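Local coordinates for Tv2483 (Treponema vincentii, PDB 6DET), which selectively binds L-arginine as a lipoprotein and probably delivers it to an ABC transporter for uptake, at residues I63-E68 with E245-F250; I82-K87 with D97-G102; V126-G131 with Q206-N211. All blocks are in the same frame, centred on the assembly; numbering follows the deposited sequence.

Interaction 1 of 3, residues I63-E68 with E245-F250; sequences IDIFTE and ETIPNF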
ATOM      1  N   ILE A  63      -4.994   8.573   4.839  1.00 33.65           N
ATOM      2  CA  ILE A  63      -5.553   9.909   4.705  1.00 29.93           C
ATOM      3  C   ILE A  63      -5.548  10.615   6.048  1.00 32.10           C
ATOM      4  O   ILE A  63      -5.223  11.806   6.142  1.00 32.54           O
ATOM      5  CB  ILE A  63      -6.984   9.807   4.131  1.00 34.68           C
ATOM      6  CG1 ILE A  63      -7.025   8.891   2.897  1.00 34.56           C
ATOM      7  CG2 ILE A  63      -7.531  11.167   3.825  1.00 35.72           C
ATOM      8  CD1 ILE A  63      -6.146   9.307   1.757  1.00 36.35           C
ATOM      9  N   ASP A  64      -5.913   9.900   7.119  1.00 32.14           N
ATOM     10  CA  ASP A  64      -5.912  10.534   8.428  1.00 31.52           C
ATOM     11  C   ASP A  64      -4.495  10.946   8.817  1.00 34.34           C
ATOM     12  O   ASP A  64      -4.276  12.043   9.349  1.00 32.80           O
ATOM     13  CB  ASP A  64      -6.500   9.584   9.470  1.00 33.83           C
ATOM     14  CG  ASP A  64      -8.023   9.539   9.440  1.00 35.42           C
ATOM     15  OD1 ASP A  64      -8.645  10.381   8.776  1.00 34.41           O
ATOM     16  OD2 ASP A  64      -8.586   8.662  10.111  1.00 38.25           O
ATOM     17  N   ILE A  65      -3.514  10.091   8.514  1.00 31.19           N
ATOM     18  CA  ILE A  65      -2.117  10.409   8.825  1.00 28.37           C
ATOM     19  C   ILE A  65      -1.692  11.691   8.108  1.00 30.22           C
ATOM     20  O   ILE A  65      -1.161  12.629   8.723  1.00 32.46           O
ATOM     21  CB  ILE A  65      -1.191   9.227   8.465  1.00 29.07           C
ATOM     22  CG1 ILE A  65      -1.436   8.023   9.388  1.00 31.06           C
ATOM     23  CG2 ILE A  65       0.277   9.643   8.578  1.00 29.51           C
ATOM     24  CD1 ILE A  65      -0.753   6.728   8.973  1.00 33.13           C
ATOM     25  N   PHE A  66      -1.879  11.742   6.787  1.00 30.27           N
ATOM     26  CA  PHE A  66      -1.351  12.881   6.047  1.00 32.19           C
ATOM     27  C   PHE A  66      -2.161  14.138   6.290  1.00 33.25           C
ATOM     28  O   PHE A  66      -1.608  15.242   6.249  1.00 33.40           O
ATOM     29  CB  PHE A  66      -1.282  12.559   4.547  1.00 32.68           C
ATOM     30  CG  PHE A  66       0.038  11.979   4.136  1.00 29.93           C
ATOM     31  CD1 PHE A  66       1.141  12.795   3.980  1.00 34.68           C
ATOM     32  CD2 PHE A  66       0.199  10.615   3.961  1.00 34.66           C
ATOM     33  CE1 PHE A  66       2.378  12.275   3.633  1.00 36.51           C
ATOM     34  CE2 PHE A  66       1.429  10.102   3.597  1.00 31.55           C
ATOM     35  CZ  PHE A  66       2.513  10.914   3.438  1.00 34.83           C
ATOM     36  N   THR A  67      -3.463  14.014   6.575  1.00 36.95           N
ATOM     37  CA  THR A  67      -4.248  15.209   6.873  1.00 34.60           C
ATOM     38  C   THR A  67      -3.733  15.893   8.139  1.00 37.37           C
ATOM     39  O   THR A  67      -3.589  17.123   8.184  1.00 34.58           O
ATOM     40  CB  THR A  67      -5.728  14.846   7.023  1.00 36.83           C
ATOM     41  OG1 THR A  67      -6.232  14.322   5.783  1.00 37.46           O
ATOM     42  CG2 THR A  67      -6.551  16.065   7.408  1.00 37.40           C
ATOM     43  N   GLU A  68      -3.446  15.104   9.183  1.00 35.96           N
ATOM     44  CA  GLU A  68      -2.998  15.663  10.454  1.00 37.30           C
ATOM     45  C   GLU A  68      -1.546  16.118  10.363  1.00 36.62           C
ATOM     46  O   GLU A  68      -1.184  17.170  10.904  1.00 35.05           O
ATOM     47  CB  GLU A  68      -3.181  14.627  11.573  1.00 37.16           C
ATOM     48  CG  GLU A  68      -2.581  15.038  12.915  1.00 36.03           C
ATOM     49  CD  GLU A  68      -3.183  16.308  13.480  1.00 36.07           C
ATOM     50  OE1 GLU A  68      -4.178  16.830  12.921  1.00 42.44           O
ATOM     51  OE2 GLU A  68      -2.647  16.804  14.508  1.00 41.20           O
ATOM     52  N   GLU A 245       0.363   9.326  20.412  1.00 32.55           N
ATOM     53  CA  GLU A 245      -0.737   8.358  20.303  1.00 40.23           C
ATOM     54  C   GLU A 245      -1.747   8.744  19.233  1.00 35.80           C
ATOM     55  O   GLU A 245      -2.765   8.032  19.082  1.00 33.33           O
ATOM     56  CB  GLU A 245      -1.481   8.139  21.629  1.00 49.02           C
ATOM     57  CG  GLU A 245      -0.711   7.238  22.593  1.00 76.31           C
ATOM     58  CD  GLU A 245      -0.625   5.798  22.096  1.00100.65           C
ATOM     59  OE1 GLU A 245      -1.684   5.218  21.780  1.00125.87           O
ATOM     60  OE2 GLU A 245       0.498   5.251  22.009  1.00103.78           O
ATOM     61  N   THR A 246      -1.510   9.812  18.469  1.00 31.87           N
ATOM     62  CA  THR A 246      -2.443  10.166  17.396  1.00 36.87           C
ATOM     63  C   THR A 246      -2.520   9.054  16.359  1.00 32.73           C
ATOM     64  O   THR A 246      -3.614   8.634  15.954  1.00 34.87           O
ATOM     65  CB  THR A 246      -2.024  11.481  16.736  1.00 35.93           C
ATOM     66  OG1 THR A 246      -2.007  12.524  17.715  1.00 41.24           O
ATOM     67  CG2 THR A 246      -3.005  11.873  15.639  1.00 33.86           C
ATOM     68  N   ILE A 247      -1.370   8.546  15.926  1.00 35.64           N
ATOM     69  CA  ILE A 247      -1.376   7.545  14.865  1.00 31.37           C
ATOM     70  C   ILE A 247      -1.847   6.207  15.434  1.00 33.78           C
ATOM     71  O   ILE A 247      -2.699   5.547  14.812  1.00 31.03           O
ATOM     72  CB  ILE A 247      -0.003   7.449  14.179  1.00 32.28           C
ATOM     73  CG1 ILE A 247       0.188   8.681  13.297  1.00 29.72           C
ATOM     74  CG2 ILE A 247       0.064   6.192  13.307  1.00 29.85           C
ATOM     75  CD1 ILE A 247       1.551   8.820  12.608  1.00 31.57           C
ATOM     76  N   PRO A 248      -1.357   5.771  16.604  1.00 30.04           N
ATOM     77  CA  PRO A 248      -1.928   4.560  17.219  1.00 30.13           C
ATOM     78  C   PRO A 248      -3.438   4.601  17.320  1.00 34.24           C
ATOM     79  O   PRO A 248      -4.108   3.583  17.116  1.00 36.00           O
ATOM     80  CB  PRO A 248      -1.260   4.543  18.599  1.00 33.10           C
ATOM     81  CG  PRO A 248       0.120   5.118  18.323  1.00 31.94           C
ATOM     82  CD  PRO A 248      -0.159   6.233  17.339  1.00 30.47           C
ATOM     83  N   ASN A 249      -3.996   5.760  17.639  1.00 33.93           N
ATOM     84  CA  ASN A 249      -5.438   5.863  17.741  1.00 34.43           C
ATOM     85  C   ASN A 249      -6.105   5.868  16.372  1.00 32.88           C
ATOM     86  O   ASN A 249      -7.199   5.315  16.234  1.00 38.75           O
ATOM     87  CB  ASN A 249      -5.817   7.094  18.556  1.00 38.52           C
ATOM     88  CG  ASN A 249      -5.667   6.849  20.045  1.00 39.86           C
ATOM     89  OD1 ASN A 249      -5.618   5.698  20.488  1.00 39.84           O
ATOM     90  ND2 ASN A 249      -5.576   7.919  20.819  1.00 39.46           N
ATOM     91  N   PHE A 250      -5.465   6.441  15.349  1.00 36.85           N
ATOM     92  CA  PHE A 250      -5.952   6.233  13.982  1.00 37.22           C
ATOM     93  C   PHE A 250      -5.965   4.746  13.650  1.00 28.74           C
ATOM     94  O   PHE A 250      -6.881   4.251  12.989  1.00 32.89           O
ATOM     95  CB  PHE A 250      -5.079   6.951  12.939  1.00 39.04           C
ATOM     96  CG  PHE A 250      -5.180   8.486  12.911  1.00 34.63           C
ATOM     97  CD1 PHE A 250      -6.328   9.170  13.292  1.00 37.89           C
ATOM     98  CD2 PHE A 250      -4.095   9.229  12.441  1.00 32.04           C
ATOM     99  CE1 PHE A 250      -6.386  10.567  13.223  1.00 39.35           C
ATOM    100  CE2 PHE A 250      -4.153  10.606  12.386  1.00 33.00           C
ATOM    101  CZ  PHE A 250      -5.297  11.272  12.778  1.00 36.64           C
TER
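Phe250 turns one ring face to CB of Asp64, and this CH-pi contact is the centre of the meeting between residues 63-68 and 245-250. CB of Asp64 stands 3.6 Å from the Phe250 ring centroid, almost exactly on the ring normal, while the carboxylate is tilted about 40° from the ring. The opposite face is covered by the backbone O of Thr246, from Phe250's own helix, nearer the ring's border than its middle. One ring atom, Phe250 CE2, also comes within 3.4 Å of Asp64 O, and Glu68 CB meets CZ of Phe250 at the ring edge, 4.1 Å away.

Apolar packing flanks the ring. CG1 of Ile65 touches both Phe250 CD2, at 4.2 Å, and Ile247 CG1, at 4.3 Å. Farther along, Glu68 sends CG opposite its backbone N (chi1 173°) and bends at chi2, which sets CG against Thr246 CG2.

No hydrogen bond joins the two segments. Asp64 OD2 forms a salt bridge with Lys253 and accepts from Trp254 NE1, farther along helix 246-255, and Glu68 OE2 forms salt bridges with Arg71 and Arg72.

The segments run nearly antiparallel, at 153°, with axes 10.2 Å apart. Helix 228-243 packs beside both, Leu238 touching Ile65 and Met241 touching Glu68 and Ile247, whereas Phe66 turns from this interface to meet Phe79 of strand 76-81 and Phe221 of strand 215-223.

Interaction 2 of 3, residues I82-K87 with D97-G102; sequences IQWAQK and DCIASG. With ARG (arginine), chain B.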
ATOM      1  N   ILE A  82      -4.254   8.778  -8.548  1.00 35.14           N
ATOM      2  CA  ILE A  82      -3.329   8.436  -9.618  1.00 37.25           C
ATOM      3  C   ILE A  82      -3.635   7.053 -10.168  1.00 41.73           C
ATOM      4  O   ILE A  82      -4.317   6.231  -9.541  1.00 42.63           O
ATOM      5  CB  ILE A  82      -1.869   8.488  -9.176  1.00 32.50           C
ATOM      6  CG1 ILE A  82      -1.606   7.511  -8.014  1.00 33.80           C
ATOM      7  CG2 ILE A  82      -1.493   9.939  -8.758  1.00 37.17           C
ATOM      8  CD1 ILE A  82      -0.128   7.284  -7.717  1.00 39.69           C
ATOM      9  N   GLN A  83      -3.109   6.817 -11.369  1.00 40.86           N
ATOM     10  CA  GLN A  83      -2.994   5.478 -11.943  1.00 49.12           C
ATOM     11  C   GLN A  83      -1.749   4.825 -11.351  1.00 48.98           C
ATOM     12  O   GLN A  83      -0.643   5.356 -11.494  1.00 37.34           O
ATOM     13  CB  GLN A  83      -2.891   5.556 -13.465  1.00 72.91           C
ATOM     14  CG  GLN A  83      -2.780   4.218 -14.154  1.00 96.13           C
ATOM     15  CD  GLN A  83      -4.026   3.390 -13.975  1.00 96.97           C
ATOM     16  OE1 GLN A  83      -4.058   2.448 -13.179  1.00109.31           O
ATOM     17  NE2 GLN A  83      -5.071   3.746 -14.706  1.00 78.10           N
ATOM     18  N   TRP A  84      -1.914   3.695 -10.656  1.00 35.94           N
ATOM     19  CA  TRP A  84      -0.794   3.179  -9.885  1.00 38.99           C
ATOM     20  C   TRP A  84       0.421   2.933 -10.769  1.00 33.29           C
ATOM     21  O   TRP A  84       1.562   3.125 -10.329  1.00 36.78           O
ATOM     22  CB  TRP A  84      -1.205   1.885  -9.165  1.00 35.94           C
ATOM     23  CG  TRP A  84      -0.266   1.457  -8.046  1.00 30.55           C
ATOM     24  CD1 TRP A  84       0.471   0.287  -7.986  1.00 36.44           C
ATOM     25  CD2 TRP A  84       0.001   2.151  -6.821  1.00 32.91           C
ATOM     26  NE1 TRP A  84       1.184   0.235  -6.815  1.00 34.51           N
ATOM     27  CE2 TRP A  84       0.915   1.360  -6.082  1.00 32.25           C
ATOM     28  CE3 TRP A  84      -0.432   3.363  -6.278  1.00 31.53           C
ATOM     29  CZ2 TRP A  84       1.406   1.745  -4.841  1.00 28.48           C
ATOM     30  CZ3 TRP A  84       0.056   3.748  -5.024  1.00 28.26           C
ATOM     31  CH2 TRP A  84       0.968   2.936  -4.324  1.00 29.25           C
ATOM     32  N   ALA A  85       0.195   2.466 -12.009  1.00 40.76           N
ATOM     33  CA  ALA A  85       1.300   2.116 -12.899  1.00 43.19           C
ATOM     34  C   ALA A  85       2.125   3.332 -13.296  1.00 44.01           C
ATOM     35  O   ALA A  85       3.270   3.174 -13.729  1.00 50.38           O
ATOM     36  CB  ALA A  85       0.767   1.438 -14.167  1.00 49.91           C
ATOM     37  N   GLN A  86       1.571   4.532 -13.142  1.00 39.03           N
ATOM     38  CA  GLN A  86       2.222   5.789 -13.501  1.00 49.16           C
ATOM     39  C   GLN A  86       2.913   6.462 -12.324  1.00 38.68           C
ATOM     40  O   GLN A  86       3.408   7.587 -12.479  1.00 34.33           O
ATOM     41  CB  GLN A  86       1.190   6.777 -14.075  1.00 48.68           C
ATOM     42  CG  GLN A  86       0.592   6.385 -15.423  1.00 58.66           C
ATOM     43  CD  GLN A  86       1.657   6.053 -16.437  1.00 63.10           C
ATOM     44  OE1 GLN A  86       2.446   6.913 -16.820  1.00 61.03           O
ATOM     45  NE2 GLN A  86       1.714   4.791 -16.852  1.00 77.46           N
ATOM     46  N   LYS A  87       2.935   5.818 -11.152  1.00 34.67           N
ATOM     47  CA  LYS A  87       3.294   6.525  -9.930  1.00 38.45           C
ATOM     48  C   LYS A  87       4.719   7.058  -9.993  1.00 37.40           C
ATOM     49  O   LYS A  87       4.986   8.164  -9.515  1.00 31.97           O
ATOM     50  CB  LYS A  87       3.084   5.607  -8.702  1.00 35.10           C
ATOM     51  CG  LYS A  87       3.863   4.295  -8.670  1.00 33.53           C
ATOM     52  CD  LYS A  87       3.429   3.440  -7.484  1.00 33.40           C
ATOM     53  CE  LYS A  87       4.077   2.068  -7.569  1.00 34.37           C
ATOM     54  NZ  LYS A  87       3.539   1.313  -8.764  1.00 40.70           N
ATOM     55  N   ASP A  97       3.982  14.785  -4.888  1.00 32.62           N
ATOM     56  CA  ASP A  97       5.165  14.919  -4.029  1.00 33.85           C
ATOM     57  C   ASP A  97       5.522  13.625  -3.308  1.00 35.45           C
ATOM     58  O   ASP A  97       6.664  13.476  -2.840  1.00 32.04           O
ATOM     59  CB  ASP A  97       4.939  16.025  -2.988  1.00 34.10           C
ATOM     60  CG  ASP A  97       4.795  17.407  -3.630  1.00 37.40           C
ATOM     61  OD1 ASP A  97       5.576  17.723  -4.550  1.00 34.14           O
ATOM     62  OD2 ASP A  97       3.911  18.177  -3.208  1.00 39.04           O
ATOM     63  N   CYS A  98       4.572  12.712  -3.180  1.00 31.92           N
ATOM     64  CA  CYS A  98       4.814  11.457  -2.478  1.00 29.72           C
ATOM     65  C   CYS A  98       3.699  10.494  -2.853  1.00 28.57           C
ATOM     66  O   CYS A  98       2.710  10.879  -3.494  1.00 30.60           O
ATOM     67  CB  CYS A  98       4.878  11.672  -0.971  1.00 32.72           C
ATOM     68  SG  CYS A  98       3.370  12.255  -0.216  1.00 33.04           S
ATOM     69  N   ILE A  99       3.880   9.229  -2.461  1.00 28.38           N
ATOM     70  CA  ILE A  99       2.963   8.144  -2.819  1.00 28.81           C
ATOM     71  C   ILE A  99       2.591   7.403  -1.543  1.00 29.23           C
ATOM     72  O   ILE A  99       3.474   7.047  -0.761  1.00 29.64           O
ATOM     73  CB  ILE A  99       3.590   7.147  -3.808  1.00 28.47           C
ATOM     74  CG1 ILE A  99       4.176   7.856  -5.039  1.00 29.64           C
ATOM     75  CG2 ILE A  99       2.520   6.135  -4.267  1.00 28.77           C
ATOM     76  CD1 ILE A  99       5.181   7.006  -5.795  1.00 33.81           C
ATOM     77  N   ALA A 100       1.291   7.240  -1.310  1.00 28.32           N
ATOM     78  CA  ALA A 100       0.778   6.464  -0.188  1.00 29.75           C
ATOM     79  C   ALA A 100      -0.098   5.345  -0.777  1.00 30.58           C
ATOM     80  O   ALA A 100       0.254   4.792  -1.820  1.00 33.45           O
ATOM     81  CB  ALA A 100       0.044   7.391   0.792  1.00 29.90           C
ATOM     82  N   SER A 101      -1.201   4.980  -0.118  1.00 29.54           N
ATOM     83  CA  SER A 101      -2.069   3.874  -0.559  1.00 24.70           C
ATOM     84  C   SER A 101      -1.426   2.504  -0.383  1.00 28.22           C
ATOM     85  O   SER A 101      -1.647   1.594  -1.188  1.00 33.99           O
ATOM     86  CB  SER A 101      -2.516   4.060  -2.024  1.00 25.90           C
ATOM     87  OG  SER A 101      -3.332   5.171  -2.051  1.00 37.85           O
ATOM     88  N   GLY A 102      -0.642   2.323   0.689  1.00 29.13           N
ATOM     89  CA  GLY A 102      -0.087   1.010   0.973  1.00 34.70           C
ATOM     90  C   GLY A 102       1.120   0.671   0.118  1.00 26.76           C
ATOM     91  O   GLY A 102       1.219  -0.422  -0.438  1.00 29.96           O
TER
HETATM   92  N   ARG B 500       1.541  -2.694  -1.768  1.00 27.15           N
HETATM   93  CA  ARG B 500       1.190  -2.405  -3.183  1.00 34.97           C
HETATM   94  C   ARG B 500       2.361  -1.703  -3.861  1.00 36.76           C
HETATM   95  O   ARG B 500       3.208  -1.135  -3.145  1.00 30.75           O
HETATM   96  CB  ARG B 500      -0.057  -1.527  -3.272  1.00 31.47           C
HETATM   97  CG  ARG B 500      -1.338  -2.198  -2.789  1.00 33.97           C
HETATM   98  CD  ARG B 500      -2.559  -1.283  -2.805  1.00 34.94           C
HETATM   99  NE  ARG B 500      -2.887  -0.898  -4.164  1.00 33.12           N
HETATM  100  CZ  ARG B 500      -2.696   0.311  -4.681  1.00 33.39           C
HETATM  101  NH1 ARG B 500      -3.007   0.500  -5.966  1.00 33.84           N
HETATM  102  NH2 ARG B 500      -2.187   1.304  -3.951  1.00 32.76           N
HETATM  103  OXT ARG B 500       2.441  -1.691  -5.097  1.00 29.36           O
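Trp84 reaches residues 99-101 with the six-membered part of its indole: CZ3 packs on CG2 of Ile99 at 3.5 Å, and CH2 comes to 3.2 Å from Ala100 O at the ring edge. That buried carbonyl has no hydrogen-bonding partner in the model. Holding CG opposite the backbone N, chi1 of -164° carries the indole across to this strand.

Its two faces are both occupied. On one, Lys87 lays its CD over the centre, 3.5 Å above the ring plane; on the other, the ligand arginine places NH2 3.3 Å above the plane, away from the ring centre, with the guanidinium tilted against the indole. Lys87 CB touches Ile99 CD1 at 3.8 Å. From there CG lies between the backbone N and the carbonyl carbon (chi1 59°), and extended chi2 and chi3 carry CD over the indole before the chain bends at chi4 (-67°). This brings NZ back to Trp84 O, which Lys87 N approaches from the opposite face of the carbonyl; NZ is also hydrogen-bonded to Asp150 O.

Three bonds grip the ligand here. Trp84 NE1 donates to OXT over 2.9 Å, Ser101 O accepts from NH2 at 2.8 Å, and Gly102 O accepts from the ligand N at 2.7 Å. Ser101 OG is hydrogen-bonded to Ser50 OG and Ser43 O. Trp84, Ser101 and Gly102, with Ser43, Ser104, Arg109, Glu148 and Asp193, supply hydrogen bonds to arginine in the pocket of this family 3 solute-binding protein.

Interaction 3 of 3, residues V126-G131 with Q206-N211; sequences VVTLAG and QYSIIN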
ATOM      1  N   VAL A 126      -2.443 -15.236  -0.664  1.00 32.02           N
ATOM      2  CA  VAL A 126      -3.122 -15.790  -1.832  1.00 33.08           C
ATOM      3  C   VAL A 126      -4.527 -16.192  -1.421  1.00 34.94           C
ATOM      4  O   VAL A 126      -4.713 -16.923  -0.434  1.00 39.27           O
ATOM      5  CB  VAL A 126      -2.358 -16.978  -2.424  1.00 37.31           C
ATOM      6  CG1 VAL A 126      -3.148 -17.561  -3.598  1.00 39.59           C
ATOM      7  CG2 VAL A 126      -0.987 -16.523  -2.884  1.00 38.08           C
ATOM      8  N   VAL A 127      -5.510 -15.728  -2.190  1.00 36.46           N
ATOM      9  CA  VAL A 127      -6.920 -15.941  -1.895  1.00 35.63           C
ATOM     10  C   VAL A 127      -7.521 -16.772  -3.017  1.00 40.49           C
ATOM     11  O   VAL A 127      -7.229 -16.540  -4.198  1.00 37.34           O
ATOM     12  CB  VAL A 127      -7.678 -14.605  -1.718  1.00 40.31           C
ATOM     13  CG1 VAL A 127      -9.176 -14.835  -1.499  1.00 50.95           C
ATOM     14  CG2 VAL A 127      -7.083 -13.800  -0.531  1.00 36.14           C
ATOM     15  N   THR A 128      -8.333 -17.763  -2.640  1.00 45.48           N
ATOM     16  CA  THR A 128      -9.041 -18.617  -3.584  1.00 46.64           C
ATOM     17  C   THR A 128     -10.515 -18.631  -3.213  1.00 50.76           C
ATOM     18  O   THR A 128     -10.921 -18.042  -2.205  1.00 53.61           O
ATOM     19  CB  THR A 128      -8.493 -20.055  -3.587  1.00 47.42           C
ATOM     20  OG1 THR A 128      -8.675 -20.653  -2.292  1.00 49.30           O
ATOM     21  CG2 THR A 128      -7.030 -20.071  -3.924  1.00 44.86           C
ATOM     22  N   LEU A 129     -11.317 -19.321  -4.033  1.00 45.55           N
ATOM     23  CA  LEU A 129     -12.686 -19.643  -3.650  1.00 44.91           C
ATOM     24  C   LEU A 129     -12.682 -20.780  -2.635  1.00 58.62           C
ATOM     25  O   LEU A 129     -11.975 -21.777  -2.807  1.00 64.41           O
ATOM     26  CB  LEU A 129     -13.500 -20.026  -4.880  1.00 55.25           C
ATOM     27  CG  LEU A 129     -13.587 -18.954  -5.967  1.00 54.89           C
ATOM     28  CD1 LEU A 129     -14.175 -19.529  -7.223  1.00 56.02           C
ATOM     29  CD2 LEU A 129     -14.414 -17.782  -5.485  1.00 57.59           C
ATOM     30  N   ALA A 130     -13.483 -20.629  -1.576  1.00 61.23           N
ATOM     31  CA  ALA A 130     -13.352 -21.495  -0.408  1.00 71.69           C
ATOM     32  C   ALA A 130     -13.848 -22.894  -0.700  1.00 65.85           C
ATOM     33  O   ALA A 130     -13.429 -23.858  -0.045  1.00 69.06           O
ATOM     34  CB  ALA A 130     -14.122 -20.910   0.775  1.00101.95           C
ATOM     35  N   GLY A 131     -14.722 -23.028  -1.679  1.00 50.06           N
ATOM     36  CA  GLY A 131     -15.363 -24.307  -1.913  1.00 65.45           C
ATOM     37  C   GLY A 131     -14.581 -25.143  -2.895  1.00 76.75           C
ATOM     38  O   GLY A 131     -15.121 -26.064  -3.516  1.00 88.94           O
ATOM     39  N   GLN A 206     -16.746 -16.610   1.640  1.00 84.03           N
ATOM     40  CA  GLN A 206     -16.799 -17.344   0.383  1.00 69.48           C
ATOM     41  C   GLN A 206     -15.388 -17.507  -0.168  1.00 70.29           C
ATOM     42  O   GLN A 206     -15.184 -18.136  -1.211  1.00 58.57           O
ATOM     43  CB  GLN A 206     -17.685 -16.610  -0.630  1.00 72.38           C
ATOM     44  CG  GLN A 206     -17.265 -15.178  -0.914  1.00 86.39           C
ATOM     45  CD  GLN A 206     -18.090 -14.527  -2.002  1.00109.72           C
ATOM     46  OE1 GLN A 206     -18.286 -15.094  -3.077  1.00143.86           O
ATOM     47  NE2 GLN A 206     -18.586 -13.329  -1.727  1.00 96.19           N
ATOM     48  N   TYR A 207     -14.407 -16.925   0.513  1.00 81.90           N
ATOM     49  CA  TYR A 207     -13.030 -16.908   0.056  1.00 72.05           C
ATOM     50  C   TYR A 207     -12.151 -17.635   1.060  1.00 75.08           C
ATOM     51  O   TYR A 207     -12.420 -17.634   2.265  1.00 88.52           O
ATOM     52  CB  TYR A 207     -12.534 -15.465  -0.139  1.00 56.53           C
ATOM     53  CG  TYR A 207     -13.289 -14.711  -1.212  1.00 48.41           C
ATOM     54  CD1 TYR A 207     -13.402 -15.222  -2.494  1.00 55.25           C
ATOM     55  CD2 TYR A 207     -13.906 -13.499  -0.940  1.00 53.67           C
ATOM     56  CE1 TYR A 207     -14.095 -14.539  -3.487  1.00 47.72           C
ATOM     57  CE2 TYR A 207     -14.601 -12.800  -1.933  1.00 49.15           C
ATOM     58  CZ  TYR A 207     -14.695 -13.338  -3.199  1.00 47.41           C
ATOM     59  OH  TYR A 207     -15.380 -12.675  -4.189  1.00 51.53           O
ATOM     60  N   SER A 208     -11.100 -18.262   0.551  1.00 60.62           N
ATOM     61  CA  SER A 208     -10.161 -19.010   1.368  1.00 65.09           C
ATOM     62  C   SER A 208      -8.777 -18.398   1.213  1.00 44.74           C
ATOM     63  O   SER A 208      -8.378 -18.007   0.113  1.00 52.43           O
ATOM     64  CB  SER A 208     -10.144 -20.496   0.970  1.00 67.22           C
ATOM     65  OG  SER A 208      -9.003 -21.153   1.498  1.00 64.22           O
ATOM     66  N   ILE A 209      -8.063 -18.283   2.314  1.00 50.06           N
ATOM     67  CA  ILE A 209      -6.688 -17.816   2.293  1.00 41.85           C
ATOM     68  C   ILE A 209      -5.754 -19.005   2.445  1.00 53.53           C
ATOM     69  O   ILE A 209      -5.880 -19.799   3.389  1.00 52.64           O
ATOM     70  CB  ILE A 209      -6.425 -16.777   3.399  1.00 45.84           C
ATOM     71  CG1 ILE A 209      -7.333 -15.562   3.248  1.00 49.91           C
ATOM     72  CG2 ILE A 209      -4.978 -16.320   3.365  1.00 50.07           C
ATOM     73  CD1 ILE A 209      -7.357 -14.688   4.502  1.00 56.60           C
ATOM     74  N   ILE A 210      -4.804 -19.127   1.520  1.00 41.93           N
ATOM     75  CA  ILE A 210      -3.755 -20.125   1.680  1.00 50.15           C
ATOM     76  C   ILE A 210      -2.915 -19.781   2.902  1.00 53.52           C
ATOM     77  O   ILE A 210      -2.421 -18.655   3.040  1.00 42.27           O
ATOM     78  CB  ILE A 210      -2.892 -20.205   0.413  1.00 54.61           C
ATOM     79  CG1 ILE A 210      -3.752 -20.536  -0.815  1.00 48.14           C
ATOM     80  CG2 ILE A 210      -1.788 -21.228   0.595  1.00 72.44           C
ATOM     81  CD1 ILE A 210      -4.558 -21.791  -0.693  1.00 54.04           C
ATOM     82  N   ASN A 211      -2.703 -20.774   3.769  1.00 57.14           N
ATOM     83  CA  ASN A 211      -2.037 -20.546   5.050  1.00 67.13           C
ATOM     84  C   ASN A 211      -0.704 -19.823   4.872  1.00 53.22           C
ATOM     85  O   ASN A 211      -0.422 -18.830   5.561  1.00 49.25           O
ATOM     86  CB  ASN A 211      -1.835 -21.884   5.761  1.00121.58           C
ATOM     87  CG  ASN A 211      -1.592 -21.723   7.243  1.00188.02           C
ATOM     88  OD1 ASN A 211      -2.532 -21.603   8.025  1.00200.41           O
ATOM     89  ND2 ASN A 211      -0.327 -21.724   7.640  1.00234.51           N
TER
HETATM   90  O   HOH W   1      -1.270 -16.881   1.420  1.00 39.39           O
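Val127 and Ile209 meet as an antiparallel non-hydrogen-bonded pair, CG2 of the valine lying against CG1 of the isoleucine at 4.2 Å. The other methyl of Val127, CG1, fits against CB of Tyr207 at 3.7 Å. Leu129 and Tyr207 form the next non-hydrogen-bonded pair. Their side chains start apart, but Leu129, with CG beside its backbone N (chi1 -59°), brings CD2 to the ring edge, 3.8 Å from CE1; Gln206 CG covers one face of that ring, and the phenol OH is hydrogen-bonded to Asp183.

On the face that carries Thr128 and Ser208, these two are the hydrogen-bonded pair, joined by Thr128 N to Ser208 O and Ser208 N to Thr128 O, both 2.8 Å. Small CB of Ser208 nestles between Thr128 OG1 and the CA of Ala130, at 3.6 Å from each. Val126 and Ile210 run alongside each other in the same direction, their CG1 atoms 4.1 Å apart.

A water bridges Val126 N to Ile210 O beyond the last direct bond, from Ile210 N to Val126 O. Leu182 and Leu201, from helices 175-184 and 200-203, pack onto Val127 and Tyr207. Strand 207-209, paired with 120-129 alone, forms an edge of the mixed sheet of this family 3 solute-binding fold; 120-129 also pairs antiparallel to 189-193.

Interaction 2 and interaction 3 lie in series along the chain, and both are nested inside the long loop closed by interaction 1. Centres of interactions 1 and 2 are 19 Å apart and the two touch: Phe66, on helix 61-73, packs on Cys98 and Ala100, so that helix backs directly onto the strand leading to the arginine site. Interaction 3 is remote, its centre about 32 Å from that of interaction 1 and 28 Å from that of interaction 2, though 2 and 3 share the branched mixed sheet. Interaction 2 forms part of the arginine pocket, whereas interaction 3 lies well away from it, consistent with the two-lobed fold of this family, in which interaction 3 would belong to the other lobe.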